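Possible prolidase (Bifidobacterium longum NCC2705, PDB 2P9B) is a putative prolidase of the amidohydrolase family that may hydrolyse carbon-nitrogen bonds, its substrate not being established. Local coordinates at residues 138-143 / 192-197; 159-164 / 198-203; 358-363 / 412-417. All coordinates share one frame; numbering follows the deposited sequence.

Interaction 1. Residues 138-143 / 192-197; sequences VGYEVV and AQNLKA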
loop_
_atom_site.group_PDB
_atom_site.type_symbol
_atom_site.label_atom_id
_atom_site.label_comp_id
_atom_site.label_asym_id
_atom_site.label_seq_id
_atom_site.Cartn_x
_atom_site.Cartn_y
_atom_site.Cartn_z
ATOM N N VAL A 138 2.606 -9.788 13.622
ATOM C CA VAL A 138 2.644 -10.279 14.996
ATOM C C VAL A 138 4.051 -10.797 15.277
ATOM O O VAL A 138 4.684 -10.423 16.266
ATOM C CB VAL A 138 1.622 -11.415 15.219
ATOM C CG1 VAL A 138 1.792 -12.001 16.613
ATOM C CG2 VAL A 138 0.212 -10.881 15.041
ATOM N N GLY A 139 4.531 -11.659 14.389
ATOM C CA GLY A 139 5.863 -12.219 14.521
ATOM C C GLY A 139 6.493 -12.252 13.144
ATOM O O GLY A 139 6.513 -11.239 12.449
ATOM N N TYR A 140 6.990 -13.413 12.734
ATOM C CA TYR A 140 7.606 -13.527 11.422
ATOM C C TYR A 140 6.814 -14.422 10.472
ATOM O O TYR A 140 7.356 -14.977 9.509
ATOM C CB TYR A 140 9.052 -13.997 11.588
ATOM C CG TYR A 140 9.860 -12.974 12.352
ATOM C CD1 TYR A 140 10.049 -11.692 11.838
ATOM C CD2 TYR A 140 10.357 -13.252 13.629
ATOM C CE1 TYR A 140 10.704 -10.702 12.572
ATOM C CE2 TYR A 140 11.017 -12.264 14.374
ATOM C CZ TYR A 140 11.185 -10.994 13.838
ATOM O OH TYR A 140 11.818 -10.010 14.567
ATOM N N GLU A 141 5.508 -14.513 10.729
ATOM C CA GLU A 141 4.606 -15.321 9.917
ATOM C C GLU A 141 4.424 -14.774 8.504
ATOM O O GLU A 141 4.137 -15.533 7.574
ATOM C CB GLU A 141 3.234 -15.448 10.601
ATOM C CG GLU A 141 2.400 -14.162 10.703
ATOM C CD GLU A 141 2.926 -13.167 11.729
ATOM O OE1 GLU A 141 3.749 -13.555 12.584
ATOM O OE2 GLU A 141 2.502 -11.994 11.691
ATOM N N VAL A 142 4.566 -13.462 8.334
ATOM C CA VAL A 142 4.418 -12.884 7.000
ATOM C C VAL A 142 5.702 -13.137 6.216
ATOM O O VAL A 142 5.668 -13.337 5.004
ATOM C CB VAL A 142 4.113 -11.368 7.051
ATOM C CG1 VAL A 142 3.846 -10.841 5.642
ATOM C CG2 VAL A 142 2.886 -11.124 7.920
ATOM N N VAL A 143 6.837 -13.140 6.906
ATOM C CA VAL A 143 8.097 -13.419 6.233
ATOM C C VAL A 143 7.976 -14.829 5.655
ATOM O O VAL A 143 8.337 -15.085 4.513
ATOM C CB VAL A 143 9.289 -13.374 7.214
ATOM C CG1 VAL A 143 10.543 -13.931 6.545
ATOM C CG2 VAL A 143 9.537 -11.939 7.652
ATOM N N ALA A 192 18.052 -4.898 14.028
ATOM C CA ALA A 192 18.928 -5.979 13.580
ATOM C C ALA A 192 18.216 -7.321 13.739
ATOM O O ALA A 192 18.373 -8.227 12.912
ATOM C CB ALA A 192 20.220 -5.978 14.380
ATOM N N GLN A 193 17.438 -7.445 14.811
ATOM C CA GLN A 193 16.693 -8.671 15.074
ATOM C C GLN A 193 15.700 -8.909 13.941
ATOM O O GLN A 193 15.543 -10.035 13.472
ATOM C CB GLN A 193 15.951 -8.570 16.412
ATOM C CG GLN A 193 16.878 -8.313 17.594
ATOM C CD GLN A 193 16.159 -8.293 18.937
ATOM O OE1 GLN A 193 15.183 -7.567 19.124
ATOM N NE2 GLN A 193 16.650 -9.089 19.881
ATOM N N ASN A 194 15.031 -7.846 13.505
ATOM C CA ASN A 194 14.072 -7.966 12.418
ATOM C C ASN A 194 14.768 -8.324 11.116
ATOM O O ASN A 194 14.312 -9.195 10.387
ATOM C CB ASN A 194 13.290 -6.664 12.237
ATOM C CG ASN A 194 11.955 -6.685 12.953
ATOM O OD1 ASN A 194 11.607 -7.666 13.606
ATOM N ND2 ASN A 194 11.198 -5.600 12.827
ATOM N N LEU A 195 15.876 -7.650 10.830
ATOM C CA LEU A 195 16.626 -7.916 9.608
ATOM C C LEU A 195 17.127 -9.360 9.591
ATOM O O LEU A 195 17.012 -10.058 8.580
ATOM C CB LEU A 195 17.802 -6.939 9.495
ATOM C CG LEU A 195 17.415 -5.466 9.316
ATOM C CD1 LEU A 195 18.642 -4.579 9.465
ATOM C CD2 LEU A 195 16.777 -5.276 7.946
ATOM N N LYS A 196 17.683 -9.807 10.713
ATOM C CA LYS A 196 18.188 -11.170 10.819
ATOM C C LYS A 196 17.059 -12.171 10.562
ATOM O O LYS A 196 17.280 -13.241 9.991
ATOM C CB LYS A 196 18.799 -11.396 12.210
ATOM C CG LYS A 196 19.311 -12.819 12.463
ATOM C CD LYS A 196 20.347 -13.251 11.426
ATOM C CE LYS A 196 20.732 -14.716 11.621
ATOM N NZ LYS A 196 21.423 -15.289 10.436
ATOM N N ALA A 197 15.847 -11.805 10.974
ATOM C CA ALA A 197 14.678 -12.659 10.799
ATOM C C ALA A 197 14.172 -12.695 9.360
ATOM O O ALA A 197 13.296 -13.496 9.028
ATOM C CB ALA A 197 13.563 -12.212 11.729
#
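Two helices of the amidohydrolase TIM-barrel fold meet where Tyr140, the N-cap residue of helix 141-150, reaches the C-terminal end of helix 184-196 and lies against Asn194 and Ala197. The closest pair of CA atoms, those of Tyr140 and Ala197, is 7.2 Å apart, so the backbones stay separate and the tyrosine side chain bridges the space between them. Its first torsion sets CG opposite the carbonyl carbon (chi1 -63°), which sends the ring across to the other helix. There the methyl of Ala197 sits over the middle of one ring face: CB is 3.3 Å from the ring centroid and only 13° off the normal, a close CH-pi contact.

The phenol end is held by a polar bond. Tyr140 OH donates to Asn194 OD1 over 2.5 Å, a short hydrogen bond that meets the oxygen in the carbonyl plane. OD1 also lies in the plane of the ring at its edge, while the amide and ring planes stand 86° apart. The other half of the amide is satisfied too, since Asn194 ND2 donates to Pro164 O; both ends of the group being bonded would fix its rotation.

In the first turn of its helix, Val143 makes a smaller van der Waals contact through CG1 with the Ala197 carbonyl oxygen. From the first residue of the same helix, the Glu141 carboxylate folds back to the loop before it: OE2 accepts from Val138 N at 2.9 Å, and OE1 takes the amide of Gly139 at 2.7 Å, each through a syn lone pair.

Interaction 2. Residues 159-164 / 198-203; sequences ILASGP and GVNAIK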
loop_
_atom_site.group_PDB
_atom_site.type_symbol
_atom_site.label_atom_id
_atom_site.label_comp_id
_atom_site.label_asym_id
_atom_site.label_seq_id
_atom_site.Cartn_x
_atom_site.Cartn_y
_atom_site.Cartn_z
ATOM N N ILE A 159 4.928 -9.563 -1.504
ATOM C CA ILE A 159 4.885 -8.990 -0.166
ATOM C C ILE A 159 6.172 -8.411 0.409
ATOM O O ILE A 159 7.235 -9.033 0.338
ATOM C CB ILE A 159 4.391 -10.052 0.872
ATOM C CG1 ILE A 159 2.998 -10.557 0.497
ATOM C CG2 ILE A 159 4.380 -9.452 2.280
ATOM C CD1 ILE A 159 2.507 -11.694 1.403
ATOM N N LEU A 160 6.071 -7.199 0.949
ATOM C CA LEU A 160 7.191 -6.588 1.653
ATOM C C LEU A 160 6.730 -6.755 3.096
ATOM O O LEU A 160 5.785 -6.096 3.529
ATOM C CB LEU A 160 7.350 -5.108 1.320
ATOM C CG LEU A 160 8.200 -4.785 0.092
ATOM C CD1 LEU A 160 7.448 -5.142 -1.181
ATOM C CD2 LEU A 160 8.547 -3.306 0.119
ATOM N N ALA A 161 7.380 -7.659 3.822
ATOM C CA ALA A 161 7.025 -7.949 5.210
ATOM C C ALA A 161 7.879 -7.160 6.193
ATOM O O ALA A 161 9.099 -7.153 6.098
ATOM C CB ALA A 161 7.176 -9.449 5.479
ATOM N N SER A 162 7.217 -6.516 7.148
ATOM C CA SER A 162 7.897 -5.696 8.139
ATOM C C SER A 162 8.255 -6.409 9.433
ATOM O O SER A 162 9.089 -5.920 10.194
ATOM C CB SER A 162 7.003 -4.520 8.511
ATOM O OG SER A 162 5.882 -4.997 9.245
ATOM N N GLY A 163 7.635 -7.554 9.691
ATOM C CA GLY A 163 7.884 -8.208 10.963
ATOM C C GLY A 163 7.173 -7.327 11.982
ATOM O O GLY A 163 6.384 -6.462 11.589
ATOM N N PRO A 164 7.408 -7.505 13.288
ATOM C CA PRO A 164 6.708 -6.637 14.245
ATOM C C PRO A 164 7.160 -5.182 14.167
ATOM O O PRO A 164 8.324 -4.900 13.891
ATOM C CB PRO A 164 7.021 -7.279 15.600
ATOM C CG PRO A 164 8.283 -8.052 15.351
ATOM C CD PRO A 164 8.102 -8.606 13.974
ATOM N N GLY A 198 14.704 -11.813 8.517
ATOM C CA GLY A 198 14.319 -11.805 7.115
ATOM C C GLY A 198 13.329 -10.771 6.602
ATOM O O GLY A 198 12.857 -10.889 5.470
ATOM N N VAL A 199 13.007 -9.758 7.395
ATOM C CA VAL A 199 12.053 -8.760 6.914
ATOM C C VAL A 199 12.622 -7.973 5.734
ATOM O O VAL A 199 13.839 -7.904 5.555
ATOM C CB VAL A 199 11.660 -7.756 8.027
ATOM C CG1 VAL A 199 11.201 -8.506 9.265
ATOM C CG2 VAL A 199 12.829 -6.832 8.353
ATOM N N ASN A 200 11.740 -7.416 4.907
ATOM C CA ASN A 200 12.189 -6.581 3.799
ATOM C C ASN A 200 11.414 -5.265 3.817
ATOM O O ASN A 200 11.146 -4.653 2.787
ATOM C CB ASN A 200 12.103 -7.314 2.442
ATOM C CG ASN A 200 10.701 -7.713 2.051
ATOM O OD1 ASN A 200 9.897 -8.125 2.883
ATOM N ND2 ASN A 200 10.410 -7.627 0.752
ATOM N N ALA A 201 11.083 -4.846 5.038
ATOM C CA ALA A 201 10.398 -3.590 5.330
ATOM C C ALA A 201 10.491 -3.378 6.844
ATOM O O ALA A 201 10.616 -4.340 7.599
ATOM C CB ALA A 201 8.926 -3.653 4.889
ATOM N N ILE A 202 10.473 -2.120 7.279
ATOM C CA ILE A 202 10.522 -1.805 8.706
ATOM C C ILE A 202 9.436 -0.782 9.012
ATOM O O ILE A 202 9.193 0.126 8.213
ATOM C CB ILE A 202 11.887 -1.199 9.119
ATOM C CG1 ILE A 202 12.989 -2.261 9.034
ATOM C CG2 ILE A 202 11.808 -0.659 10.544
ATOM C CD1 ILE A 202 12.836 -3.401 10.032
ATOM N N LYS A 203 8.782 -0.939 10.159
ATOM C CA LYS A 203 7.741 -0.011 10.590
ATOM C C LYS A 203 8.059 0.506 11.992
ATOM O O LYS A 203 8.308 -0.277 12.911
ATOM C CB LYS A 203 6.374 -0.702 10.614
ATOM C CG LYS A 203 5.261 0.138 11.229
ATOM C CD LYS A 203 5.053 1.434 10.454
ATOM C CE LYS A 203 3.746 2.099 10.859
ATOM N NZ LYS A 203 3.341 3.136 9.874
HETATM O O HOH W 1 9.250 -3.448 11.576
#
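In the amidohydrolase TIM-barrel fold, Ala161, just past the end of strand 158-160, meets Asn200 on the chain that leads into strand 202-205, and most of the polar bonds of the contact gather on these two residues. Ala161 is gripped through both backbone groups: its N donates to Asn200 OD1 at 2.7 Å, tilted 30° from the plane of the amide carbonyl, and its O receives Asn200 N at 2.9 Å. Asn200 thus serves the same residue with its side chain and its backbone. Its CG stands between the backbone N and the carbonyl carbon (chi1 62°), which folds the amide back toward the 159-164 chain, and ND2 makes a weak, long bond to Ile159 O. OD1 has a second donor in Arg146 NH1, which also bonds the O of Gly198, the glycine of a Schellman motif that ends helix 184-196.

Beyond Ala161, Ala201 O receives no N-H from the other segment but meets Ser162 CA at 3.1 Å in a CA-H...O contact with an angle of 154° at the hydrogen. Ser162 OG donates to Gly163 O on a lone pair and accepts from Gly136 N. Leu160 CB and Ala201 CB form an apolar contact of 4.2 Å, and Val199 CG1 packs against the backbone of Ser162 and Gly163. Lys203 carries its amine away to a salt bridge with Glu265, whereas its backbone takes part here through a water that accepts from Lys203 N at 2.9 Å and donates to Ser162 O and Pro164 O.

Interaction 3. Residues 358-363 / 412-417; sequences RELELL and DDLRAL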
loop_
_atom_site.group_PDB
_atom_site.type_symbol
_atom_site.label_atom_id
_atom_site.label_comp_id
_atom_site.label_asym_id
_atom_site.label_seq_id
_atom_site.Cartn_x
_atom_site.Cartn_y
_atom_site.Cartn_z
ATOM N N ARG A 358 -11.087 2.174 -2.290
ATOM C CA ARG A 358 -11.675 3.321 -1.606
ATOM C C ARG A 358 -10.662 4.437 -1.382
ATOM O O ARG A 358 -11.017 5.616 -1.413
ATOM C CB ARG A 358 -12.267 2.888 -0.260
ATOM C CG ARG A 358 -12.887 4.031 0.541
ATOM C CD ARG A 358 -14.233 4.451 -0.034
ATOM N NE ARG A 358 -15.270 3.471 0.276
ATOM C CZ ARG A 358 -16.552 3.610 -0.044
ATOM N NH1 ARG A 358 -16.963 4.691 -0.693
ATOM N NH2 ARG A 358 -17.425 2.676 0.302
ATOM N N GLU A 359 -9.401 4.074 -1.164
ATOM C CA GLU A 359 -8.363 5.080 -0.916
ATOM C C GLU A 359 -8.195 6.019 -2.103
ATOM O O GLU A 359 -7.912 7.208 -1.927
ATOM C CB GLU A 359 -7.019 4.405 -0.591
ATOM C CG GLU A 359 -5.901 5.370 -0.137
ATOM C CD GLU A 359 -6.183 6.080 1.194
ATOM O OE1 GLU A 359 -7.107 5.674 1.929
ATOM O OE2 GLU A 359 -5.460 7.050 1.506
ATOM N N LEU A 360 -8.363 5.494 -3.312
ATOM C CA LEU A 360 -8.222 6.338 -4.496
ATOM C C LEU A 360 -9.365 7.343 -4.553
ATOM O O LEU A 360 -9.164 8.504 -4.906
ATOM C CB LEU A 360 -8.199 5.496 -5.775
ATOM C CG LEU A 360 -6.914 4.708 -6.046
ATOM C CD1 LEU A 360 -6.820 3.511 -5.112
ATOM C CD2 LEU A 360 -6.900 4.253 -7.491
ATOM N N GLU A 361 -10.568 6.898 -4.200
ATOM C CA GLU A 361 -11.712 7.803 -4.214
ATOM C C GLU A 361 -11.531 8.896 -3.176
ATOM O O GLU A 361 -11.925 10.044 -3.396
ATOM C CB GLU A 361 -13.017 7.043 -3.953
ATOM C CG GLU A 361 -13.553 6.351 -5.197
ATOM C CD GLU A 361 -15.073 6.271 -5.230
ATOM O OE1 GLU A 361 -15.619 5.976 -6.315
ATOM O OE2 GLU A 361 -15.719 6.494 -4.182
ATOM N N LEU A 362 -10.921 8.538 -2.047
ATOM C CA LEU A 362 -10.683 9.494 -0.976
ATOM C C LEU A 362 -9.606 10.516 -1.344
ATOM O O LEU A 362 -9.702 11.673 -0.953
ATOM C CB LEU A 362 -10.303 8.767 0.319
ATOM C CG LEU A 362 -11.393 7.868 0.918
ATOM C CD1 LEU A 362 -10.858 7.166 2.156
ATOM C CD2 LEU A 362 -12.624 8.697 1.271
ATOM N N LEU A 363 -8.581 10.097 -2.084
ATOM C CA LEU A 363 -7.534 11.033 -2.489
ATOM C C LEU A 363 -8.125 12.061 -3.454
ATOM O O LEU A 363 -7.714 13.221 -3.484
ATOM C CB LEU A 363 -6.368 10.293 -3.150
ATOM C CG LEU A 363 -5.494 9.468 -2.194
ATOM C CD1 LEU A 363 -4.490 8.656 -2.996
ATOM C CD2 LEU A 363 -4.771 10.384 -1.215
ATOM N N ASP A 412 -13.386 6.866 -15.494
ATOM C CA ASP A 412 -14.720 7.456 -15.556
ATOM C C ASP A 412 -15.466 7.276 -14.239
ATOM O O ASP A 412 -16.351 8.066 -13.902
ATOM C CB ASP A 412 -15.531 6.836 -16.697
ATOM C CG ASP A 412 -14.910 7.087 -18.053
ATOM O OD1 ASP A 412 -14.380 8.197 -18.264
ATOM O OD2 ASP A 412 -14.964 6.180 -18.910
ATOM N N ASP A 413 -15.106 6.233 -13.497
ATOM C CA ASP A 413 -15.723 5.947 -12.200
ATOM C C ASP A 413 -14.796 4.991 -11.458
ATOM O O ASP A 413 -14.677 3.824 -11.831
ATOM C CB ASP A 413 -17.090 5.283 -12.384
ATOM C CG ASP A 413 -17.907 5.255 -11.100
ATOM O OD1 ASP A 413 -17.320 5.098 -10.010
ATOM O OD2 ASP A 413 -19.149 5.381 -11.184
ATOM N N LEU A 414 -14.147 5.483 -10.409
ATOM C CA LEU A 414 -13.225 4.652 -9.653
ATOM C C LEU A 414 -13.870 3.429 -9.010
ATOM O O LEU A 414 -13.171 2.489 -8.645
ATOM C CB LEU A 414 -12.514 5.490 -8.587
ATOM C CG LEU A 414 -11.488 6.473 -9.160
ATOM C CD1 LEU A 414 -11.059 7.470 -8.086
ATOM C CD2 LEU A 414 -10.282 5.687 -9.685
ATOM N N ARG A 415 -15.195 3.424 -8.874
ATOM C CA ARG A 415 -15.851 2.274 -8.267
ATOM C C ARG A 415 -15.731 1.054 -9.182
ATOM O O ARG A 415 -16.043 -0.068 -8.782
ATOM C CB ARG A 415 -17.324 2.578 -7.960
ATOM C CG ARG A 415 -17.991 1.519 -7.085
ATOM C CD ARG A 415 -19.383 1.946 -6.646
ATOM N NE ARG A 415 -19.368 2.912 -5.548
ATOM C CZ ARG A 415 -19.212 2.595 -4.264
ATOM N NH1 ARG A 415 -19.052 1.329 -3.902
ATOM N NH2 ARG A 415 -19.236 3.545 -3.338
ATOM N N ALA A 416 -15.264 1.276 -10.408
ATOM C CA ALA A 416 -15.069 0.181 -11.355
ATOM C C ALA A 416 -14.017 -0.761 -10.769
ATOM O O ALA A 416 -13.934 -1.935 -11.136
ATOM C CB ALA A 416 -14.588 0.724 -12.694
ATOM N N LEU A 417 -13.216 -0.236 -9.848
ATOM C CA LEU A 417 -12.161 -1.021 -9.212
ATOM C C LEU A 417 -12.691 -2.017 -8.184
ATOM O O LEU A 417 -12.067 -3.042 -7.923
ATOM C CB LEU A 417 -11.161 -0.088 -8.515
ATOM C CG LEU A 417 -10.360 0.909 -9.356
ATOM C CD1 LEU A 417 -9.636 1.871 -8.433
ATOM C CD2 LEU A 417 -9.361 0.173 -10.243
#
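Glu361 and Leu414 overlap head to tail, with Glu361 CG 3.6 Å from Leu414 CB, and this antiparallel overlap of side chains forms the middle of the contact. Glu361 leaves its helix with CG beside the backbone N and bends at chi2 (-148°), a turn that carries the carboxylate over the start of the 414-417 turn. OE1 ends 3.6 Å from Arg415 N, which is not a hydrogen bond; that amide is already taken by Asp413 OD1 at 2.9 Å. The latter bond closes an Asx turn and reaches the carboxylate on its anti side, 27° out of plane.

On the buried flank the leucines pack together. Leu414 CD1 comes to 3.8 Å from Leu360 O, so it rests on the helix backbone as much as on side chains. The Leu360 side chain runs roughly perpendicular to that of Leu417, their CD2 and CD1 methyls 3.7 Å apart. Leu375 of helix 371-385 touches both Leu360 and Leu414.

The other flank is polar. The side chains of Arg358 and Arg415 run alongside each other in one direction, with guanidinium planes 79° apart and Arg358 NH1 3.7 Å from Arg415 NH2. A shared anion probably offsets their like charges: Asp446 OD1 forms salt bridges with Arg358 NH2 and Arg415 NH2, while Arg415 NH1 pairs with Glu418. Asp446 belongs to the C-terminal helix 439-449, so the cluster ties three parts of the chain together. The whole is a helix-to-loop joint of the amidohydrolase fold, where helix 356-367 meets a 3-10 turn in the connection between antiparallel strands 403-406 and 422-425.

Overall arrangement
Interactions 1 and 2 form one continuous region, their centres about 7 Å apart, and their segments alternate along the chain: helix 141-150 leads into strand 158-160, and helix 184-196 into strand 202-205. Packing joins them directly, with Asn194 O 3.4 Å from Val199 CG1. Interaction 3 lies on the opposite side of the chain's centre, about 34 Å from interaction 1 and about 28 Å from interaction 2 between centres; its nearest atoms to interaction 2 are about 13 Å away. Of the three, interaction 2 approaches a possible vacant metal site, suggested by His77, His79 and Asp345, whose residues the Lys203 side chain touches; that assignment remains unconfirmed.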